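Local coordinates for protein glutamate--tRNA ligase (Methanothermobacter thermautotrophicus, PDB 3AII) that is a non-discriminating glutamyl-tRNA synthetase that probably activates glutamate with ATP and then transfers it to the acceptor end of tRNA, at residues Arg171-Thr174 with Tyr175-Tyr178; His243-Pro246 with Ala247-Asp250; Gly342-Gly346 with Trp347-Arg351; Met384-Lys387 with Lys388-Leu392. All coordinates share one frame; numbering follows the deposited sequence.

Contact 1 (Arg171-Thr174 with Tyr175-Tyr178); sequences RMET and YYEY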
# COMPACT_ATOMS: atom_id res chain seq x y z
N ARG A 171 -18.44 13.25 -13.92
CA ARG A 171 -18.49 13.13 -15.37
C ARG A 171 -19.69 12.36 -15.90
O ARG A 171 -19.71 11.95 -17.06
CB ARG A 171 -17.18 12.47 -15.88
CG ARG A 171 -15.94 13.33 -15.58
CD ARG A 171 -14.61 12.63 -15.93
NE ARG A 171 -14.49 12.27 -17.34
CZ ARG A 171 -14.09 13.12 -18.30
NH1 ARG A 171 -13.82 14.39 -18.01
NH2 ARG A 171 -14.00 12.70 -19.56
N MET A 172 -20.72 12.18 -15.07
CA MET A 172 -21.86 11.36 -15.52
C MET A 172 -22.46 11.81 -16.86
O MET A 172 -22.74 10.98 -17.72
CB MET A 172 -22.93 11.26 -14.43
CG MET A 172 -22.41 10.79 -13.09
SD MET A 172 -21.83 9.08 -13.18
CE MET A 172 -23.38 8.30 -13.60
N GLU A 173 -22.66 13.12 -17.04
CA GLU A 173 -23.26 13.61 -18.28
C GLU A 173 -22.37 13.34 -19.48
O GLU A 173 -22.85 13.22 -20.61
CB GLU A 173 -23.64 15.09 -18.18
CG GLU A 173 -24.64 15.36 -17.08
CD GLU A 173 -26.02 14.78 -17.40
OE1 GLU A 173 -26.30 14.53 -18.59
OE2 GLU A 173 -26.81 14.59 -16.45
N THR A 174 -21.07 13.25 -19.23
CA THR A 174 -20.14 12.92 -20.29
C THR A 174 -20.36 11.47 -20.73
O THR A 174 -20.43 11.16 -21.93
CB THR A 174 -18.69 13.13 -19.83
OG1 THR A 174 -18.47 14.53 -19.57
CG2 THR A 174 -17.70 12.65 -20.88
N TYR A 175 -20.48 10.56 -19.76
CA TYR A 175 -20.74 9.17 -20.11
C TYR A 175 -22.08 9.02 -20.82
O TYR A 175 -22.22 8.18 -21.69
CB TYR A 175 -20.67 8.25 -18.88
CG TYR A 175 -19.40 8.44 -18.10
CD1 TYR A 175 -18.15 8.34 -18.72
CD2 TYR A 175 -19.43 8.68 -16.74
CE1 TYR A 175 -16.99 8.51 -18.01
CE2 TYR A 175 -18.28 8.85 -16.01
CZ TYR A 175 -17.06 8.77 -16.66
OH TYR A 175 -15.91 8.96 -15.93
N TYR A 176 -23.07 9.82 -20.41
CA TYR A 176 -24.38 9.76 -21.07
C TYR A 176 -24.29 10.28 -22.50
O TYR A 176 -24.86 9.70 -23.42
CB TYR A 176 -25.41 10.56 -20.27
CG TYR A 176 -25.67 10.08 -18.86
CD1 TYR A 176 -25.36 8.78 -18.46
CD2 TYR A 176 -26.23 10.93 -17.91
CE1 TYR A 176 -25.58 8.35 -17.17
CE2 TYR A 176 -26.45 10.52 -16.61
CZ TYR A 176 -26.14 9.23 -16.24
OH TYR A 176 -26.40 8.84 -14.95
N GLU A 177 -23.58 11.39 -22.68
CA GLU A 177 -23.35 11.98 -24.00
C GLU A 177 -22.72 10.96 -24.94
O GLU A 177 -23.17 10.79 -26.09
CB GLU A 177 -22.42 13.20 -23.87
CG GLU A 177 -22.11 13.88 -25.20
CD GLU A 177 -20.99 14.91 -25.07
OE1 GLU A 177 -20.71 15.34 -23.94
OE2 GLU A 177 -20.40 15.28 -26.11
N TYR A 178 -21.69 10.29 -24.46
CA TYR A 178 -21.00 9.33 -25.31
C TYR A 178 -21.75 8.01 -25.47
O TYR A 178 -21.52 7.31 -26.43
CB TYR A 178 -19.52 9.17 -24.93
CG TYR A 178 -18.77 10.37 -25.42
CD1 TYR A 178 -18.32 10.44 -26.73
CD2 TYR A 178 -18.60 11.49 -24.62
CE1 TYR A 178 -17.69 11.56 -27.22
CE2 TYR A 178 -17.97 12.64 -25.10
CZ TYR A 178 -17.52 12.65 -26.41
OH TYR A 178 -16.88 13.77 -26.90
O HOH W 1 -21.92 16.12 -21.73

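Contact 2 (His243-Pro246 with Ala247-Asp250); sequences HPNP and AIRD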
# COMPACT_ATOMS: atom_id res chain seq x y z
N HIS A 243 -17.35 -14.20 -30.74
CA HIS A 243 -16.01 -14.05 -30.19
C HIS A 243 -15.60 -15.30 -29.42
O HIS A 243 -16.37 -15.83 -28.62
CB HIS A 243 -15.93 -12.83 -29.28
CG HIS A 243 -14.54 -12.32 -29.07
ND1 HIS A 243 -13.61 -12.99 -28.31
CD2 HIS A 243 -13.93 -11.20 -29.52
CE1 HIS A 243 -12.47 -12.31 -28.31
NE2 HIS A 243 -12.64 -11.22 -29.04
N PRO A 244 -14.36 -15.76 -29.64
CA PRO A 244 -13.79 -16.90 -28.91
C PRO A 244 -13.96 -16.76 -27.39
O PRO A 244 -14.16 -17.76 -26.70
CB PRO A 244 -12.31 -16.85 -29.28
CG PRO A 244 -12.29 -16.24 -30.63
CD PRO A 244 -13.43 -15.24 -30.66
N ASN A 245 -13.88 -15.54 -26.88
CA ASN A 245 -14.07 -15.28 -25.46
C ASN A 245 -15.48 -14.74 -25.18
O ASN A 245 -15.78 -13.59 -25.47
CB ASN A 245 -13.01 -14.30 -24.95
CG ASN A 245 -13.12 -14.04 -23.45
OD1 ASN A 245 -14.05 -14.49 -22.79
ND2 ASN A 245 -12.17 -13.29 -22.92
N PRO A 246 -16.34 -15.58 -24.59
CA PRO A 246 -17.76 -15.26 -24.39
C PRO A 246 -17.98 -13.96 -23.61
O PRO A 246 -18.99 -13.30 -23.82
CB PRO A 246 -18.27 -16.45 -23.57
CG PRO A 246 -17.05 -17.04 -22.93
CD PRO A 246 -15.96 -16.84 -23.93
N ALA A 247 -17.04 -13.61 -22.73
CA ALA A 247 -17.17 -12.41 -21.91
C ALA A 247 -17.10 -11.13 -22.74
O ALA A 247 -17.65 -10.10 -22.35
CB ALA A 247 -16.12 -12.39 -20.82
N ILE A 248 -16.42 -11.21 -23.87
CA ILE A 248 -16.26 -10.04 -24.73
C ILE A 248 -17.49 -9.81 -25.62
O ILE A 248 -17.68 -8.73 -26.20
CB ILE A 248 -14.96 -10.16 -25.56
CG1 ILE A 248 -13.75 -10.25 -24.62
CG2 ILE A 248 -14.81 -8.99 -26.52
CD1 ILE A 248 -12.44 -10.45 -25.34
N ARG A 249 -18.35 -10.83 -25.70
CA ARG A 249 -19.56 -10.76 -26.52
C ARG A 249 -20.59 -9.76 -25.99
O ARG A 249 -21.14 -9.94 -24.91
CB ARG A 249 -20.19 -12.15 -26.64
CG ARG A 249 -19.34 -13.15 -27.41
CD ARG A 249 -20.00 -14.52 -27.45
NE ARG A 249 -19.10 -15.52 -28.00
CZ ARG A 249 -19.46 -16.77 -28.29
NH1 ARG A 249 -20.71 -17.17 -28.08
NH2 ARG A 249 -18.57 -17.62 -28.80
N ASP A 250 -20.83 -8.70 -26.76
CA ASP A 250 -21.76 -7.63 -26.40
C ASP A 250 -21.78 -7.27 -24.91
O ASP A 250 -22.81 -7.36 -24.24
CB ASP A 250 -23.18 -7.94 -26.88
CG ASP A 250 -23.32 -7.86 -28.40
OD1 ASP A 250 -22.28 -7.83 -29.10
OD2 ASP A 250 -24.46 -7.80 -28.89

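Contact 3 (Gly342-Gly346 with Trp347-Arg351); sequences GEYSG and WDDPR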
# COMPACT_ATOMS: atom_id res chain seq x y z
N GLY A 342 -14.18 -4.49 14.12
CA GLY A 342 -13.17 -4.52 15.17
C GLY A 342 -11.98 -5.36 14.77
O GLY A 342 -11.97 -5.99 13.71
N GLU A 343 -10.97 -5.38 15.63
CA GLU A 343 -9.74 -6.12 15.35
C GLU A 343 -8.92 -5.50 14.22
O GLU A 343 -8.09 -6.17 13.62
CB GLU A 343 -10.01 -7.60 15.10
CG GLU A 343 -10.21 -8.39 16.38
CD GLU A 343 -9.19 -8.03 17.44
OE1 GLU A 343 -8.00 -7.88 17.11
OE2 GLU A 343 -9.59 -7.88 18.62
N TYR A 344 -9.21 -4.24 13.93
CA TYR A 344 -8.26 -3.35 13.27
C TYR A 344 -8.51 -1.97 13.86
O TYR A 344 -9.65 -1.52 13.96
CB TYR A 344 -8.43 -3.32 11.75
CG TYR A 344 -8.13 -4.63 11.06
CD1 TYR A 344 -6.97 -5.34 11.33
CD2 TYR A 344 -9.01 -5.14 10.11
CE1 TYR A 344 -6.70 -6.54 10.70
CE2 TYR A 344 -8.74 -6.34 9.47
CZ TYR A 344 -7.60 -7.03 9.77
OH TYR A 344 -7.34 -8.22 9.12
N SER A 345 -7.43 -1.31 14.28
CA SER A 345 -7.55 -0.03 14.99
C SER A 345 -7.83 1.10 14.02
O SER A 345 -8.28 2.18 14.42
CB SER A 345 -6.26 0.25 15.76
OG SER A 345 -5.12 0.13 14.92
N GLY A 346 -7.56 0.86 12.74
CA GLY A 346 -7.68 1.88 11.72
C GLY A 346 -6.93 1.46 10.48
O GLY A 346 -6.43 0.34 10.39
N TRP A 347 -6.84 2.37 9.51
CA TRP A 347 -6.18 2.06 8.26
C TRP A 347 -4.67 1.89 8.46
O TRP A 347 -3.98 1.33 7.61
CB TRP A 347 -6.46 3.16 7.24
CG TRP A 347 -7.85 3.08 6.66
CD1 TRP A 347 -8.87 3.96 6.86
CD2 TRP A 347 -8.36 2.05 5.81
NE1 TRP A 347 -9.99 3.55 6.16
CE2 TRP A 347 -9.70 2.38 5.51
CE3 TRP A 347 -7.81 0.89 5.26
CZ2 TRP A 347 -10.50 1.58 4.68
CZ3 TRP A 347 -8.60 0.09 4.44
CH2 TRP A 347 -9.93 0.45 4.16
N ASP A 348 -4.17 2.37 9.60
CA ASP A 348 -2.75 2.23 9.91
C ASP A 348 -2.46 1.12 10.93
O ASP A 348 -1.42 1.13 11.61
CB ASP A 348 -2.15 3.57 10.34
CG ASP A 348 -2.82 4.14 11.57
OD1 ASP A 348 -3.81 3.55 12.03
OD2 ASP A 348 -2.35 5.19 12.06
N ASP A 349 -3.37 0.16 11.04
CA ASP A 349 -3.14 -1.02 11.88
C ASP A 349 -2.03 -1.84 11.23
O ASP A 349 -2.07 -2.06 10.02
CB ASP A 349 -4.44 -1.83 11.98
CG ASP A 349 -4.33 -3.01 12.95
OD1 ASP A 349 -3.52 -3.93 12.70
OD2 ASP A 349 -5.07 -3.02 13.96
N PRO A 350 -1.02 -2.27 12.02
CA PRO A 350 0.17 -2.89 11.42
C PRO A 350 -0.12 -4.21 10.71
O PRO A 350 0.69 -4.67 9.91
CB PRO A 350 1.10 -3.10 12.62
CG PRO A 350 0.20 -3.11 13.80
CD PRO A 350 -0.91 -2.16 13.48
N ARG A 351 -1.28 -4.80 10.98
CA ARG A 351 -1.68 -6.02 10.28
C ARG A 351 -2.09 -5.76 8.84
O ARG A 351 -2.29 -6.71 8.08
CB ARG A 351 -2.83 -6.70 11.03
CG ARG A 351 -2.36 -7.37 12.31
CD ARG A 351 -3.51 -7.76 13.20
NE ARG A 351 -4.17 -6.60 13.78
CZ ARG A 351 -5.15 -6.67 14.68
NH1 ARG A 351 -5.57 -7.86 15.10
NH2 ARG A 351 -5.69 -5.57 15.17
O HOH W 2 -4.89 2.89 14.26

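Contact 4 (Met384-Lys387 with Lys388-Leu392); sequences MSWK and KIYGL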
# COMPACT_ATOMS: atom_id res chain seq x y z
N MET A 384 7.34 -10.97 -5.01
CA MET A 384 8.06 -10.24 -3.97
C MET A 384 7.57 -10.63 -2.58
O MET A 384 6.39 -10.89 -2.36
CB MET A 384 7.97 -8.72 -4.18
CG MET A 384 7.30 -7.94 -3.05
SD MET A 384 5.50 -7.97 -3.12
CE MET A 384 5.07 -6.97 -1.69
N SER A 385 8.51 -10.68 -1.63
CA SER A 385 8.19 -10.98 -0.25
C SER A 385 8.41 -9.72 0.57
O SER A 385 9.14 -8.82 0.15
CB SER A 385 9.08 -12.10 0.27
OG SER A 385 8.96 -12.24 1.68
N TRP A 386 7.78 -9.64 1.74
CA TRP A 386 8.01 -8.50 2.61
C TRP A 386 9.49 -8.40 2.97
O TRP A 386 10.02 -7.30 3.14
CB TRP A 386 7.12 -8.56 3.86
CG TRP A 386 5.72 -8.18 3.55
CD1 TRP A 386 4.64 -9.01 3.46
CD2 TRP A 386 5.24 -6.86 3.26
NE1 TRP A 386 3.51 -8.29 3.15
CE2 TRP A 386 3.85 -6.97 3.02
CE3 TRP A 386 5.84 -5.60 3.19
CZ2 TRP A 386 3.06 -5.86 2.70
CZ3 TRP A 386 5.05 -4.50 2.88
CH2 TRP A 386 3.68 -4.64 2.64
N LYS A 387 10.17 -9.54 3.04
CA LYS A 387 11.60 -9.54 3.32
C LYS A 387 12.38 -8.77 2.26
O LYS A 387 13.41 -8.17 2.55
CB LYS A 387 12.13 -10.97 3.47
CG LYS A 387 11.73 -11.61 4.80
CD LYS A 387 12.11 -13.08 4.90
CE LYS A 387 11.68 -13.64 6.25
NZ LYS A 387 11.87 -15.11 6.37
N LYS A 388 11.87 -8.78 1.04
CA LYS A 388 12.47 -8.01 -0.03
C LYS A 388 12.35 -6.51 0.26
O LYS A 388 13.29 -5.74 0.05
CB LYS A 388 11.81 -8.36 -1.36
CG LYS A 388 12.36 -7.60 -2.54
CD LYS A 388 13.86 -7.71 -2.61
CE LYS A 388 14.39 -6.98 -3.84
NZ LYS A 388 15.80 -6.54 -3.66
N ILE A 389 11.19 -6.10 0.75
CA ILE A 389 10.98 -4.69 1.06
C ILE A 389 11.83 -4.32 2.28
O ILE A 389 12.45 -3.25 2.33
CB ILE A 389 9.50 -4.39 1.33
CG1 ILE A 389 8.68 -4.55 0.04
CG2 ILE A 389 9.32 -2.98 1.89
CD1 ILE A 389 7.19 -4.45 0.26
N TYR A 390 11.89 -5.23 3.25
CA TYR A 390 12.65 -4.97 4.47
C TYR A 390 14.13 -4.81 4.16
O TYR A 390 14.82 -3.98 4.75
CB TYR A 390 12.45 -6.09 5.50
CG TYR A 390 11.02 -6.26 5.98
CD1 TYR A 390 10.11 -5.22 5.91
CD2 TYR A 390 10.60 -7.46 6.54
CE1 TYR A 390 8.81 -5.37 6.36
CE2 TYR A 390 9.30 -7.62 6.99
CZ TYR A 390 8.42 -6.57 6.90
OH TYR A 390 7.13 -6.72 7.35
N GLY A 391 14.62 -5.63 3.23
CA GLY A 391 16.01 -5.55 2.82
C GLY A 391 16.39 -4.19 2.27
O GLY A 391 17.45 -3.65 2.59
N LEU A 392 15.52 -3.62 1.44
CA LEU A 392 15.76 -2.31 0.88
C LEU A 392 15.66 -1.24 1.95
O LEU A 392 16.45 -0.29 1.98
CB LEU A 392 14.75 -2.01 -0.24
CG LEU A 392 14.96 -2.81 -1.53
CD1 LEU A 392 13.77 -2.60 -2.44
CD2 LEU A 392 16.26 -2.39 -2.20

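Contact 1 (Arg171-Thr174 with Tyr175-Tyr178)
Arg-171, at the N-cap, and Tyr-175 meet in the first turn of helix 172-184, whose i to i+4 backbone bonds join the two segments. There are four: the amides of Tyr-175, Tyr-176, Glu-177 and Tyr-178 donate in turn to the carbonyls of Arg-171 to Thr-174, with Tyr-176 N to Met-172 O at 2.9 Å.

The tyrosine rings follow the same spacing. Arg-171 O sits 3.3 Å above the Tyr-175 ring plane, and Met-172 O lies likewise over a face of Tyr-176. With CG beside the backbone N (chi1 -61°), the Tyr-176 ring is laid back along the helix, where Met-172 CE touches its OH at 3.4 Å and Glu-173 OE1 meets its edge at CD2, 3.7 Å away. Putting an alanine at Tyr-176 would probably leave Met-172 CE without the phenol ring it rests against and Val-270 O without its hydroxyl partner.

The polar groups reach further. Arginine and tyrosine suit their places because Arg-171 NE and Tyr-175 OH both bind Asp-281 of helix 274-284, while Glu-177 OE2 pairs with Lys-181. A water donates to Glu-177 OE1 at 2.6 Å and, weakly, to Glu-173 O at 3.2 Å.

Contact 2 (His243-Pro246 with Ala247-Asp250)
Ile-248 packs over one face of the His-243 imidazole, forming the tight side of a compact turn in the loop between strands 234-237 and 252-256. Its CG2 makes a CH-pi contact 4.0 Å from the ring centroid of His-243, while CD1 comes to 3.5 Å from His-243 CE1. Beta-branching suits the place: CG2 lies over the ring face while the other branch carries CD1 to CE1. Glu-301 and Tyr-305 of helix 299-310 touch both residues and back this buried side.

Firm too is the hold of Arg-249 on the main chain. Its chain runs extended from CG to NE, and NE and NH2 approach side-on to bind the same atom, NE being 2.8 Å from His-243 O and on a lone pair of it, whereas NH2 comes from above the carbonyl plane. The backbone itself winds through two i to i+3 bonds, Ile-248 N to Asn-245 O at 2.9 Å and Arg-249 N to Pro-246 O.

The opposite character belongs to the exposed Pro-246 and Ala-247, whose small or rigid side chains suit a surface bend. Here Asn-245 OD1 accepts from Ala-247 N at 3.1 Å, an Asx turn: CG, anti to the backbone N (chi1 -177°), carries OD1 forward to that amide, which approaches from above the side-chain carbonyl plane.

Asn-245 N donates to His-243 ND1 in the ring plane, which implies that ND1 is an acceptor and that the imidazole is probably neutral. Arg-249, whose NH1 reaches Lys-202 O, spends its N-H groups here on backbone carbonyls.

Contact 3 (Gly342-Gly346 with Trp347-Arg351)
Asp-349 turns its carboxylate to Ser-345 and the Tyr-344 ring edge, and its side chain can be followed outward. CB lies 3.3 Å from Gly-346 O, the carbonyl that accepts from Asp-349 N across a type I beta turn. CG, anti to the backbone N (chi1 -174°), stands at the edge of the Tyr-344 ring, 3.9 Å from CD1 of Tyr-344, with carboxylate and ring planes 78° apart. OD1 then takes Arg-351 N on its anti lone pair and Arg-351 NE on the syn side. Asp-349 OD2 mirrors it, accepting Ser-345 N at 2.9 Å on the anti lone pair and a second guanidinium nitrogen, NH2, on the syn side.

Four N-H groups therefore grip this buried carboxylate, which would probably stabilise its charge. Replacing Asp-349 with an alanine would probably strand the Arg-351 guanidinium without its bidentate mate and leave Ser-345 N lacking an acceptor.

The guanidinium is steadied in turn by Tyr-344 CD1 over one face and by Glu-343 OE1, 3.2 Å from Arg-351 NH1, although Glu-343 is poorly ordered. Gly-346 has an extended backbone with strongly positive phi (163°), which residues with a CB rarely adopt. The Trp-347 indole leans on helix 333-341, its NE1 bonded to Glu-146.

Asp-349 and Arg-351 make an Asx turn, and with Glu-343 a three-residue salt-bridge network, within the connection from helix 333-341 to helix 355-360.

Contact 4 (Met384-Lys387 with Lys388-Leu392)
The N-terminus of helix 386-397, capped by Ser-385, is where Trp-386 meets Ile-389 and Tyr-390. Ser-385 suits the N-cap because its OG accepts from Lys-387 N at 3.3 Å, serving an amide of the first turn that has no preceding helical carbonyl. Ser-385 O takes Lys-388 N, which comes from above the carbonyl plane, and only weakly Ile-389 N. Beyond that the regular pattern sets in: Tyr-390 N meets Trp-386 O at 2.8 Å, and Gly-391 N binds Lys-387 O.

Side chains bind the turn as well. The Tyr-390 ring folds back toward the N-terminus, CG lying beside its own N (chi1 -62°), which places a face over Trp-386 O, 3.2 Å from the ring plane. Trp-386 CB makes a CH-pi contact with that ring, 4.2 Å from the Tyr-390 centroid.

The Trp-386 and Ile-389 side chains run alongside each other in one direction, and here packing is close: Ile-389 CD1 is 3.4 Å from both CE3 and CZ3 of Trp-386. The same methyl touches Met-384 CE at 3.8 Å, though Met-384 is poorly ordered, so its place is less certain. Isoleucine, buried, offers an apolar tip that both neighbours can share.

Outward, Met-384 and Trp-386 touch Ile-111, part of the predicted 'HIGH' region, at the start of helix 111-126. Lys-388 pairs with Glu-374 and Ile-389 packs on Leu-371, both on helix 365-375, while Tyr-390 binds Arg-361 through OH and meets the ring of His-552 at the end of strand 546-552.

Overall arrangement
All four contacts are local, and each lies within a short unbroken run of chain; they follow in series, and none nests within or crosses another. Contact 1 begins helix 172-184 and fixes it against strand 270-272 and helix 274-284. Contact 2 tightens the loop entering strand 252-256, whose Met-254 is touched by side chains of contact 1; the two centres are 25 Å apart. Contact 3 shapes the connection between helices 333-341 and 355-360. Contact 4 starts helix 386-397. Contacts 3 and 4 come within about 7 Å at their nearest atoms; the loop of contact 3 touches Ala-509 and contact 4 meets His-552, so both reach the beta-rich C-terminal part that includes the anticodon-binding region.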